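Local coordinates for protein lipolytic enzyme, g-d-s-l (Clostridium thermocellum, PDB 2W47) that contains a family 6 carbohydrate-binding module, a beta-sandwich that holds a glycan and a calcium ion at one end, at residues I6-D11 and V123-V128; E10-Y15 and I42-N47; M70-N75 and I110-I115; M83-T88 and N95-V100. All blocks are in the same frame, centred on the assembly; numbering follows the deposited sequence.

Contact 1: residues I6-D11 and V123-V128; sequences IYQAED and VDYLKV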
# COMPACT_ATOMS: atom_id res chain seq x y z
N ILE A 6 -1.86 10.08 6.43
CA ILE A 6 -0.83 9.45 5.62
C ILE A 6 0.07 8.60 6.50
O ILE A 6 0.62 9.06 7.50
CB ILE A 6 -0.02 10.49 4.80
CG1 ILE A 6 -0.91 11.09 3.69
CG2 ILE A 6 1.23 9.85 4.21
CD1 ILE A 6 -0.23 12.14 2.83
N TYR A 7 0.17 7.33 6.12
CA TYR A 7 1.03 6.36 6.79
C TYR A 7 2.28 6.25 5.94
O TYR A 7 2.26 5.64 4.86
CB TYR A 7 0.30 5.02 6.95
CG TYR A 7 -0.82 5.14 7.94
CD1 TYR A 7 -0.60 4.89 9.30
CD2 TYR A 7 -2.08 5.58 7.55
CE1 TYR A 7 -1.63 5.04 10.23
CE2 TYR A 7 -3.11 5.73 8.47
CZ TYR A 7 -2.87 5.46 9.80
OH TYR A 7 -3.88 5.61 10.74
N GLN A 8 3.37 6.87 6.40
CA GLN A 8 4.58 6.95 5.60
C GLN A 8 5.35 5.63 5.57
O GLN A 8 5.20 4.80 6.46
CB GLN A 8 5.49 8.09 6.07
CG GLN A 8 5.20 9.45 5.40
CD GLN A 8 5.57 9.44 3.93
OE1 GLN A 8 6.27 8.54 3.46
NE2 GLN A 8 5.09 10.45 3.19
N ALA A 9 6.18 5.47 4.55
CA ALA A 9 6.98 4.26 4.37
C ALA A 9 7.76 3.89 5.63
O ALA A 9 7.79 2.71 6.03
CB ALA A 9 7.94 4.43 3.18
N GLU A 10 8.37 4.89 6.27
CA GLU A 10 9.25 4.64 7.42
C GLU A 10 8.49 4.08 8.63
O GLU A 10 9.10 3.53 9.56
CB GLU A 10 10.03 5.91 7.81
CG GLU A 10 9.15 7.00 8.47
CD GLU A 10 9.72 8.42 8.49
OE1 GLU A 10 8.90 9.36 8.61
OE2 GLU A 10 10.95 8.63 8.40
N ASP A 11 7.17 4.22 8.63
CA ASP A 11 6.37 3.76 9.77
C ASP A 11 5.76 2.38 9.58
O ASP A 11 5.10 1.83 10.48
CB ASP A 11 5.32 4.80 10.14
CG ASP A 11 5.95 6.06 10.75
OD1 ASP A 11 6.86 5.92 11.60
OD2 ASP A 11 5.56 7.17 10.36
N VAL A 123 6.54 1.69 -3.06
CA VAL A 123 5.39 2.28 -2.35
C VAL A 123 5.83 3.45 -1.48
O VAL A 123 6.68 3.31 -0.58
CB VAL A 123 4.63 1.23 -1.50
CG1 VAL A 123 3.50 1.89 -0.74
CG2 VAL A 123 4.07 0.11 -2.39
N ASP A 124 5.25 4.61 -1.76
CA ASP A 124 5.60 5.85 -1.09
C ASP A 124 4.92 5.96 0.28
O ASP A 124 5.56 6.33 1.28
CB ASP A 124 5.16 7.02 -1.98
CG ASP A 124 5.62 8.36 -1.48
OD1 ASP A 124 6.66 8.43 -0.78
OD2 ASP A 124 4.96 9.37 -1.81
N TYR A 125 3.63 5.67 0.31
CA TYR A 125 2.81 5.75 1.52
C TYR A 125 1.47 5.08 1.31
O TYR A 125 1.11 4.72 0.17
CB TYR A 125 2.61 7.20 1.96
CG TYR A 125 1.90 8.14 1.00
CD1 TYR A 125 0.55 7.96 0.67
CD2 TYR A 125 2.55 9.25 0.48
CE1 TYR A 125 -0.11 8.84 -0.18
CE2 TYR A 125 1.90 10.14 -0.36
CZ TYR A 125 0.57 9.92 -0.69
OH TYR A 125 -0.09 10.79 -1.53
N LEU A 126 0.75 4.92 2.41
CA LEU A 126 -0.65 4.53 2.40
C LEU A 126 -1.43 5.70 2.97
O LEU A 126 -1.13 6.18 4.05
CB LEU A 126 -0.86 3.28 3.26
CG LEU A 126 -2.30 2.88 3.57
CD1 LEU A 126 -3.04 2.42 2.33
CD2 LEU A 126 -2.33 1.80 4.65
N LYS A 127 -2.44 6.15 2.23
CA LYS A 127 -3.31 7.24 2.64
C LYS A 127 -4.66 6.65 2.99
O LYS A 127 -5.23 5.87 2.22
CB LYS A 127 -3.44 8.22 1.48
CG LYS A 127 -4.41 9.38 1.70
CD LYS A 127 -4.50 10.22 0.43
CE LYS A 127 -5.39 11.43 0.58
NZ LYS A 127 -5.35 12.26 -0.65
N VAL A 128 -5.19 7.02 4.16
CA VAL A 128 -6.43 6.44 4.67
C VAL A 128 -7.39 7.56 5.01
O VAL A 128 -7.03 8.51 5.71
CB VAL A 128 -6.16 5.54 5.93
CG1 VAL A 128 -7.44 4.89 6.46
CG2 VAL A 128 -5.13 4.46 5.60
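Tyr125 has CG placed between its own backbone N and carbonyl carbon (chi1 61°), and this brings one face of its ring against Ile6 CG2. In the conformer given, Ile6 has CG2 anti to its backbone N. That methyl sits over the ring face in a CH-pi contact, with CG2 3.7 Å from Tyr125 CG. On the other side of the sheet, the Tyr7 ring reaches past Leu126, whose O lies at the ring edge, and CE2 meets Val128 CG2 at 3.7 Å.

The backbones form the antiparallel pairing of strands 5-8 and 122-130. Tyr7 and Leu126 are a hydrogen-bonded pair. Tyr7 N gives a short, straight bond to Leu126 O (2.7 Å), and Leu126 N returns one to Tyr7 O (3.0 Å). Strand 5-8 is an outermost strand of the four-stranded sheet of this beta-sandwich, and Leu126 turns inward to Trp44 and Val46 of the facing sheet.

Beyond Gln8 the chain leaves the strand in a 3-10 turn. Ala9 N bonds Gln8 OE1 at 3.3 Å and makes only a weak bond to Asp124 O. Gln8 OE1 and Asp124 O are both acceptors, 3.2 Å apart. Gln8 NE2 binds Thr27 OG1, and Asp124 has a salt bridge to Arg59 and a bond to Thr27. Tyr7 OH bonds Asn47 N.

The pairing therefore rests on two firm backbone bonds. The N-H of Ala9, placed near both oxygens, probably eases the repulsion between them where the strand ends.

Contact 2: residues E10-Y15 and I42-N47; sequences EDAIIY and IEWNVN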
# COMPACT_ATOMS: atom_id res chain seq x y z
N GLU A 10 8.37 4.89 6.27
CA GLU A 10 9.25 4.64 7.42
C GLU A 10 8.49 4.08 8.63
O GLU A 10 9.10 3.53 9.56
CB GLU A 10 10.03 5.91 7.81
CG GLU A 10 9.15 7.00 8.47
CD GLU A 10 9.72 8.42 8.49
OE1 GLU A 10 8.90 9.36 8.61
OE2 GLU A 10 10.95 8.63 8.40
N ASP A 11 7.17 4.22 8.63
CA ASP A 11 6.37 3.76 9.77
C ASP A 11 5.76 2.38 9.58
O ASP A 11 5.10 1.83 10.48
CB ASP A 11 5.32 4.80 10.14
CG ASP A 11 5.95 6.06 10.75
OD1 ASP A 11 6.86 5.92 11.60
OD2 ASP A 11 5.56 7.17 10.36
N ALA A 12 6.01 1.80 8.41
CA ALA A 12 5.56 0.45 8.13
C ALA A 12 6.47 -0.57 8.78
O ALA A 12 7.62 -0.29 9.11
CB ALA A 12 5.54 0.22 6.63
N ILE A 13 5.93 -1.77 8.97
CA ILE A 13 6.71 -2.95 9.24
C ILE A 13 6.90 -3.61 7.89
O ILE A 13 5.93 -3.82 7.15
CB ILE A 13 5.96 -3.88 10.22
CG1 ILE A 13 5.84 -3.18 11.58
CG2 ILE A 13 6.64 -5.25 10.33
CD1 ILE A 13 4.63 -3.63 12.41
N ILE A 14 8.15 -3.87 7.52
CA ILE A 14 8.43 -4.41 6.19
C ILE A 14 9.19 -5.73 6.29
O ILE A 14 9.97 -5.95 7.22
CB ILE A 14 9.13 -3.37 5.27
CG1 ILE A 14 10.56 -3.07 5.75
CG2 ILE A 14 8.28 -2.10 5.16
CD1 ILE A 14 11.28 -2.02 4.91
N TYR A 15 8.96 -6.59 5.30
CA TYR A 15 9.58 -7.90 5.25
C TYR A 15 10.02 -8.16 3.83
O TYR A 15 9.23 -8.01 2.90
CB TYR A 15 8.58 -8.97 5.68
CG TYR A 15 9.02 -10.38 5.39
CD1 TYR A 15 9.99 -11.00 6.19
CD2 TYR A 15 8.47 -11.10 4.33
CE1 TYR A 15 10.40 -12.30 5.92
CE2 TYR A 15 8.89 -12.41 4.06
CZ TYR A 15 9.85 -12.99 4.86
OH TYR A 15 10.25 -14.28 4.58
N ILE A 42 4.57 -5.09 3.09
CA ILE A 42 4.56 -3.89 3.90
C ILE A 42 3.28 -3.91 4.73
O ILE A 42 2.21 -4.27 4.24
CB ILE A 42 4.62 -2.59 3.05
CG1 ILE A 42 3.35 -2.43 2.20
CG2 ILE A 42 5.89 -2.58 2.21
CD1 ILE A 42 3.40 -1.29 1.20
N GLU A 43 3.41 -3.55 6.01
CA GLU A 43 2.29 -3.61 6.93
C GLU A 43 2.24 -2.35 7.75
O GLU A 43 3.25 -1.90 8.28
CB GLU A 43 2.47 -4.82 7.85
CG GLU A 43 1.36 -5.01 8.85
CD GLU A 43 1.53 -6.31 9.59
OE1 GLU A 43 1.19 -7.37 9.02
OE2 GLU A 43 2.00 -6.28 10.75
N TRP A 44 1.04 -1.78 7.87
CA TRP A 44 0.84 -0.64 8.74
C TRP A 44 -0.22 -0.92 9.78
O TRP A 44 -1.18 -1.66 9.53
CB TRP A 44 0.38 0.58 7.94
CG TRP A 44 1.43 1.32 7.19
CD1 TRP A 44 2.30 2.25 7.70
CD2 TRP A 44 1.67 1.27 5.79
NE1 TRP A 44 3.08 2.77 6.69
CE2 TRP A 44 2.71 2.18 5.50
CE3 TRP A 44 1.11 0.53 4.73
CZ2 TRP A 44 3.20 2.38 4.22
CZ3 TRP A 44 1.60 0.73 3.46
CH2 TRP A 44 2.64 1.65 3.21
N ASN A 45 -0.02 -0.32 10.95
CA ASN A 45 -1.05 -0.27 11.98
C ASN A 45 -1.88 0.99 11.79
O ASN A 45 -1.43 2.10 12.07
CB ASN A 45 -0.39 -0.32 13.36
CG ASN A 45 0.16 -1.68 13.69
OD1 ASN A 45 -0.52 -2.69 13.55
ND2 ASN A 45 1.41 -1.71 14.16
N VAL A 46 -3.08 0.80 11.27
CA VAL A 46 -3.93 1.90 10.84
C VAL A 46 -5.06 2.12 11.83
O VAL A 46 -5.79 1.19 12.17
CB VAL A 46 -4.48 1.63 9.42
CG1 VAL A 46 -5.52 2.68 8.99
CG2 VAL A 46 -3.33 1.63 8.42
N ASN A 47 -5.18 3.36 12.30
CA ASN A 47 -6.25 3.74 13.21
C ASN A 47 -7.53 4.05 12.46
O ASN A 47 -7.51 4.73 11.43
CB ASN A 47 -5.82 4.96 14.03
CG ASN A 47 -6.93 5.50 14.91
OD1 ASN A 47 -7.45 6.59 14.69
ND2 ASN A 47 -7.30 4.72 15.91
O HOH W 1 2.43 1.23 11.17
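Ile13 N donates to Glu43 O at 2.8 Å, and Ile13 N lies in the plane of that carbonyl. Glu43 O also receives a CA-H contact from Ala12 CA at 3.3 Å. The return bond, from Glu43 N to Ile13 O, is equally short but more bent, with 143° at the hydrogen. Two residues further on, a water bridges the strands. It donates to Asp11 O and accepts from Asn45 N at 2.9 Å.

Ala12 packs on an aromatic ring. Its CB lies over one face of the Trp44 indole, 3.7 Å from the centroid of the five-membered ring and 20° off the normal. Trp44 has CG anti to its carbonyl carbon (chi1 -79°), which swings the indole back toward Ala12. Its NE1 bonds Gln8 O, and this restrains the turn of the ring.

These residues join strand 13-15 to strand 41-48 at one edge of the five-stranded sheet in the beta-sandwich. Trp44 is buried, and further along the same strand Val46 packs on Val128 of the facing sheet.

The two faces of the pairing differ. Ile14 and Ile42 meet on one, through CG2 methyls 3.8 Å apart in the Ile42 conformer given. On the other, Ile13 and Glu43 lie side by side and point the same way. Ile13 CD1 comes within 4.1 Å of Glu43 OE2 and lies equally near Asn45 ND2. The polar ends have other partners: Glu43 OE1 forms a salt bridge with Arg111 NE, and Asn45 OD1 bonds Asn107 ND2.

Contact 3: residues M70-N75 and I110-I115; sequences MRITVN and IRATAI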
# COMPACT_ATOMS: atom_id res chain seq x y z
N MET A 70 -0.71 -7.39 -5.69
CA MET A 70 -0.50 -7.66 -4.27
C MET A 70 -1.76 -8.13 -3.59
O MET A 70 -2.86 -7.70 -3.93
CB MET A 70 0.08 -6.45 -3.53
CG MET A 70 1.38 -5.95 -4.13
SD MET A 70 2.41 -5.09 -2.93
CE MET A 70 1.66 -3.46 -2.93
N ARG A 71 -1.57 -9.02 -2.63
CA ARG A 71 -2.65 -9.54 -1.80
C ARG A 71 -2.81 -8.60 -0.61
O ARG A 71 -1.86 -8.37 0.13
CB ARG A 71 -2.26 -10.94 -1.32
CG ARG A 71 -3.40 -11.83 -0.87
CD ARG A 71 -2.90 -13.21 -0.42
NE ARG A 71 -2.17 -13.91 -1.48
CZ ARG A 71 -0.84 -14.03 -1.53
NH1 ARG A 71 -0.29 -14.68 -2.54
NH2 ARG A 71 -0.08 -13.50 -0.58
N ILE A 72 -4.01 -8.06 -0.44
CA ILE A 72 -4.28 -7.12 0.64
C ILE A 72 -5.07 -7.79 1.74
O ILE A 72 -6.13 -8.37 1.50
CB ILE A 72 -5.04 -5.87 0.14
CG1 ILE A 72 -4.44 -5.35 -1.18
CG2 ILE A 72 -5.09 -4.79 1.23
CD1 ILE A 72 -2.96 -4.98 -1.13
N THR A 73 -4.54 -7.69 2.95
CA THR A 73 -5.20 -8.24 4.12
C THR A 73 -5.47 -7.16 5.16
O THR A 73 -4.68 -6.23 5.33
CB THR A 73 -4.40 -9.40 4.76
OG1 THR A 73 -3.06 -8.98 5.04
CG2 THR A 73 -4.35 -10.61 3.84
N VAL A 74 -6.60 -7.30 5.85
CA VAL A 74 -6.93 -6.45 6.99
C VAL A 74 -7.12 -7.40 8.16
O VAL A 74 -8.00 -8.26 8.15
CB VAL A 74 -8.22 -5.63 6.76
CG1 VAL A 74 -8.63 -4.87 8.03
CG2 VAL A 74 -8.03 -4.66 5.62
N ASN A 75 -6.24 -7.28 9.15
CA ASN A 75 -6.25 -8.17 10.30
C ASN A 75 -6.13 -9.64 9.87
O ASN A 75 -6.67 -10.56 10.50
CB ASN A 75 -7.50 -7.90 11.16
CG ASN A 75 -7.66 -6.43 11.50
OD1 ASN A 75 -8.72 -5.82 11.31
ND2 ASN A 75 -6.58 -5.83 11.97
N ILE A 110 -2.94 -3.64 8.38
CA ILE A 110 -3.12 -3.64 6.93
C ILE A 110 -1.83 -4.04 6.23
O ILE A 110 -0.81 -3.39 6.41
CB ILE A 110 -3.63 -2.27 6.44
CG1 ILE A 110 -4.93 -1.89 7.20
CG2 ILE A 110 -3.83 -2.28 4.91
CD1 ILE A 110 -5.74 -0.73 6.64
N ARG A 111 -1.87 -5.15 5.49
CA ARG A 111 -0.69 -5.69 4.83
C ARG A 111 -0.90 -5.83 3.33
O ARG A 111 -1.97 -6.26 2.87
CB ARG A 111 -0.29 -7.05 5.44
CG ARG A 111 1.00 -7.63 4.86
CD ARG A 111 1.27 -9.03 5.36
NE ARG A 111 1.54 -9.05 6.79
CZ ARG A 111 2.00 -10.11 7.44
NH1 ARG A 111 2.25 -11.24 6.78
NH2 ARG A 111 2.22 -10.03 8.75
N ALA A 112 0.14 -5.47 2.58
CA ALA A 112 0.18 -5.65 1.13
C ALA A 112 1.35 -6.57 0.80
O ALA A 112 2.51 -6.20 1.00
CB ALA A 112 0.33 -4.31 0.43
N THR A 113 1.04 -7.77 0.30
CA THR A 113 2.02 -8.82 0.07
C THR A 113 2.21 -9.04 -1.42
O THR A 113 1.23 -9.22 -2.16
CB THR A 113 1.57 -10.13 0.73
OG1 THR A 113 1.40 -9.92 2.13
CG2 THR A 113 2.59 -11.24 0.55
N ALA A 114 3.46 -9.06 -1.86
CA ALA A 114 3.77 -9.27 -3.28
C ALA A 114 3.44 -10.70 -3.69
O ALA A 114 3.85 -11.66 -3.03
CB ALA A 114 5.23 -8.98 -3.54
N ILE A 115 2.71 -10.82 -4.80
CA ILE A 115 2.29 -12.12 -5.32
C ILE A 115 3.30 -12.73 -6.30
O ILE A 115 3.58 -13.93 -6.23
CB ILE A 115 0.91 -12.03 -5.99
CG1 ILE A 115 -0.18 -11.74 -4.95
CG2 ILE A 115 0.57 -13.31 -6.74
CD1 ILE A 115 -1.48 -11.24 -5.53
O HOH W 2 -1.24 -9.39 2.65
O HOH W 3 2.69 -14.08 -2.08
O HOH W 4 2.41 -15.62 -4.46
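Four backbone hydrogen bonds join strands 70-74 and 106-114, which are antiparallel neighbours in the five-stranded sheet of the beta-sandwich. Arg71 pairs with Thr113, and Thr73 with Arg111. The shortest bond runs from Arg71 N to Thr113 O (2.8 Å). CA-H contacts from Met70 and Ile72 add to Thr113 O and Arg111 O.

The apolar contacts lie on the buried face. Ala112 CB receives Met70 CE and Ile72 CD1, each at 3.7 Å. Met70 bends at its last torsion (chi3 -81°), carrying the methyl to Ala112. Ile72 and Val74 also touch strand 95-103 of the opposite sheet.

Polar and water-bridged contacts occupy the other face. Thr73 OG1 lies alongside Arg111 CB at 3.4 Å, while Arg111, whose guanidinium is paired with Glu43, makes a cation-pi contact with Tyr41. One water bonds Arg71 O, Thr73 OG1 and Thr113 OG1, tying the strands together. In the Arg71 conformer given, a second accepts from Arg71 NH1 at the guanidinium edge and donates to Ala114 O (2.8 Å). Over one face of the same guanidinium sits Ile115 CG1, 3.8 Å from Arg71 NH1.

Contact 4: residues M83-T88 and N95-V100; sequences MDFVST and NEAGIV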
# COMPACT_ATOMS: atom_id res chain seq x y z
N MET A 83 -4.78 -7.26 -5.93
CA MET A 83 -4.91 -5.83 -6.22
C MET A 83 -3.84 -5.45 -7.23
O MET A 83 -2.65 -5.74 -7.04
CB MET A 83 -4.73 -5.01 -4.93
CG MET A 83 -4.92 -3.53 -5.15
SD MET A 83 -4.87 -2.66 -3.58
CE MET A 83 -4.97 -0.98 -4.17
N ASP A 84 -4.28 -4.82 -8.32
CA ASP A 84 -3.37 -4.43 -9.40
C ASP A 84 -2.57 -3.19 -9.08
O ASP A 84 -3.09 -2.21 -8.51
CB ASP A 84 -4.15 -4.20 -10.70
CG ASP A 84 -4.78 -5.47 -11.23
OD1 ASP A 84 -4.26 -6.57 -10.98
OD2 ASP A 84 -5.83 -5.35 -11.91
N PHE A 85 -1.29 -3.26 -9.45
CA PHE A 85 -0.38 -2.13 -9.42
C PHE A 85 0.28 -2.09 -10.78
O PHE A 85 1.39 -2.59 -10.99
CB PHE A 85 0.62 -2.30 -8.28
CG PHE A 85 -0.01 -2.18 -6.92
CD1 PHE A 85 -0.09 -0.94 -6.29
CD2 PHE A 85 -0.60 -3.29 -6.31
CE1 PHE A 85 -0.70 -0.81 -5.05
CE2 PHE A 85 -1.22 -3.17 -5.08
CZ PHE A 85 -1.27 -1.92 -4.45
N VAL A 86 -0.44 -1.48 -11.72
CA VAL A 86 -0.04 -1.48 -13.12
C VAL A 86 1.13 -0.53 -13.34
O VAL A 86 1.43 0.32 -12.49
CB VAL A 86 -1.22 -1.16 -14.08
CG1 VAL A 86 -2.36 -2.14 -13.88
CG2 VAL A 86 -1.73 0.28 -13.90
N SER A 87 1.79 -0.68 -14.48
CA SER A 87 2.88 0.20 -14.84
C SER A 87 2.50 1.67 -14.68
O SER A 87 1.39 2.08 -15.04
CB SER A 87 3.31 -0.03 -16.28
OG SER A 87 4.45 0.77 -16.57
N THR A 88 3.43 2.44 -14.13
CA THR A 88 3.31 3.88 -14.09
C THR A 88 4.23 4.52 -15.13
O THR A 88 4.29 5.73 -15.24
CB THR A 88 3.66 4.43 -12.70
OG1 THR A 88 5.03 4.12 -12.40
CG2 THR A 88 2.74 3.83 -11.63
N ASN A 95 1.76 7.00 -9.12
CA ASN A 95 0.31 7.01 -9.28
C ASN A 95 -0.34 6.46 -8.03
O ASN A 95 0.34 6.12 -7.06
CB ASN A 95 -0.10 6.21 -10.52
CG ASN A 95 0.33 6.86 -11.82
OD1 ASN A 95 0.72 8.04 -11.86
ND2 ASN A 95 0.26 6.10 -12.91
N GLU A 96 -1.67 6.38 -8.04
CA GLU A 96 -2.43 5.86 -6.91
C GLU A 96 -3.14 4.57 -7.30
O GLU A 96 -3.59 4.42 -8.43
CB GLU A 96 -3.48 6.87 -6.47
CG GLU A 96 -2.96 8.15 -5.82
CD GLU A 96 -4.11 9.06 -5.36
OE1 GLU A 96 -5.15 9.12 -6.05
OE2 GLU A 96 -3.98 9.72 -4.31
N ALA A 97 -3.23 3.65 -6.35
CA ALA A 97 -4.09 2.48 -6.46
C ALA A 97 -4.78 2.31 -5.13
O ALA A 97 -4.12 2.32 -4.08
CB ALA A 97 -3.29 1.23 -6.83
N GLY A 98 -6.10 2.17 -5.16
CA GLY A 98 -6.87 2.18 -3.93
C GLY A 98 -7.96 1.14 -3.88
O GLY A 98 -8.40 0.61 -4.92
N ILE A 99 -8.37 0.82 -2.66
CA ILE A 99 -9.55 0.01 -2.40
C ILE A 99 -10.34 0.65 -1.27
O ILE A 99 -9.82 1.50 -0.54
CB ILE A 99 -9.22 -1.47 -2.01
CG1 ILE A 99 -8.33 -1.54 -0.76
CG2 ILE A 99 -8.61 -2.23 -3.19
CD1 ILE A 99 -8.24 -2.93 -0.16
N VAL A 100 -11.59 0.26 -1.15
CA VAL A 100 -12.39 0.60 0.01
C VAL A 100 -12.51 -0.66 0.86
O VAL A 100 -12.76 -1.74 0.33
CB VAL A 100 -13.78 1.14 -0.41
CG1 VAL A 100 -14.64 1.39 0.80
CG2 VAL A 100 -13.62 2.42 -1.21
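Met83 reaches across to strand 95-103 with its side chain fully extended. CB points toward that strand, and CG lies anti to the backbone N (chi1 -177°). The next two torsions are also near 180°, so CG and SD continue straight on. SD meets Ile99 CG2 at 3.8 Å, the two side chains crossing at a slant. The terminal CE goes furthest and settles against the backbone, 3.4 Å from Ala97 O and 3.5 Å from Gly98 N. It also touches Ala97 CB at 3.8 Å.

Ala97 CB is met from a second direction by Phe85. The ring approaches with CE1, 3.7 Å from Ala97 CB. Phe85 also stacks edge-to-face with Tyr60. Further along, Thr88 and Asn95 slide past each other in opposite directions, with Thr88 CG2 against the Asn95 side chain. Thr88 OG1 bonds Thr93 O and accepts from Asn62 N.

No hydrogen bond crosses between 83-88 and 95-100, and the contact is side-chain packing. Met83 ends strand 77-83, an outer strand of the five-stranded sheet, while strand 95-103 is an outer strand of the four-stranded one. The contact thus joins the two sheets of the sandwich at their rims. Met83 and Ile99 both pack on Ile72 of strand 70-74, and Met83 also touches Phe58 of strand 52-61, the neighbour of 95-103.

The four contacts sample both sheets of one beta-sandwich. Contact 1 lies in the four-stranded sheet. Contacts 2 and 3 lie in the five-stranded sheet, centres about 11 Å apart, where strands 41-48 and 106-114 are neighbours. Contact 4 bridges the sheets at their rims, about 18 Å from contact 2 between centres. Contacts 1 and 2 share Glu10 and Asp11, so the chain crosses from one sheet to the other there. Contact 2 closes before contact 3 opens, contact 4 falls within the span of contact 3, and contact 1 encloses contact 3. Pairing the first strand with the last thus closes the module.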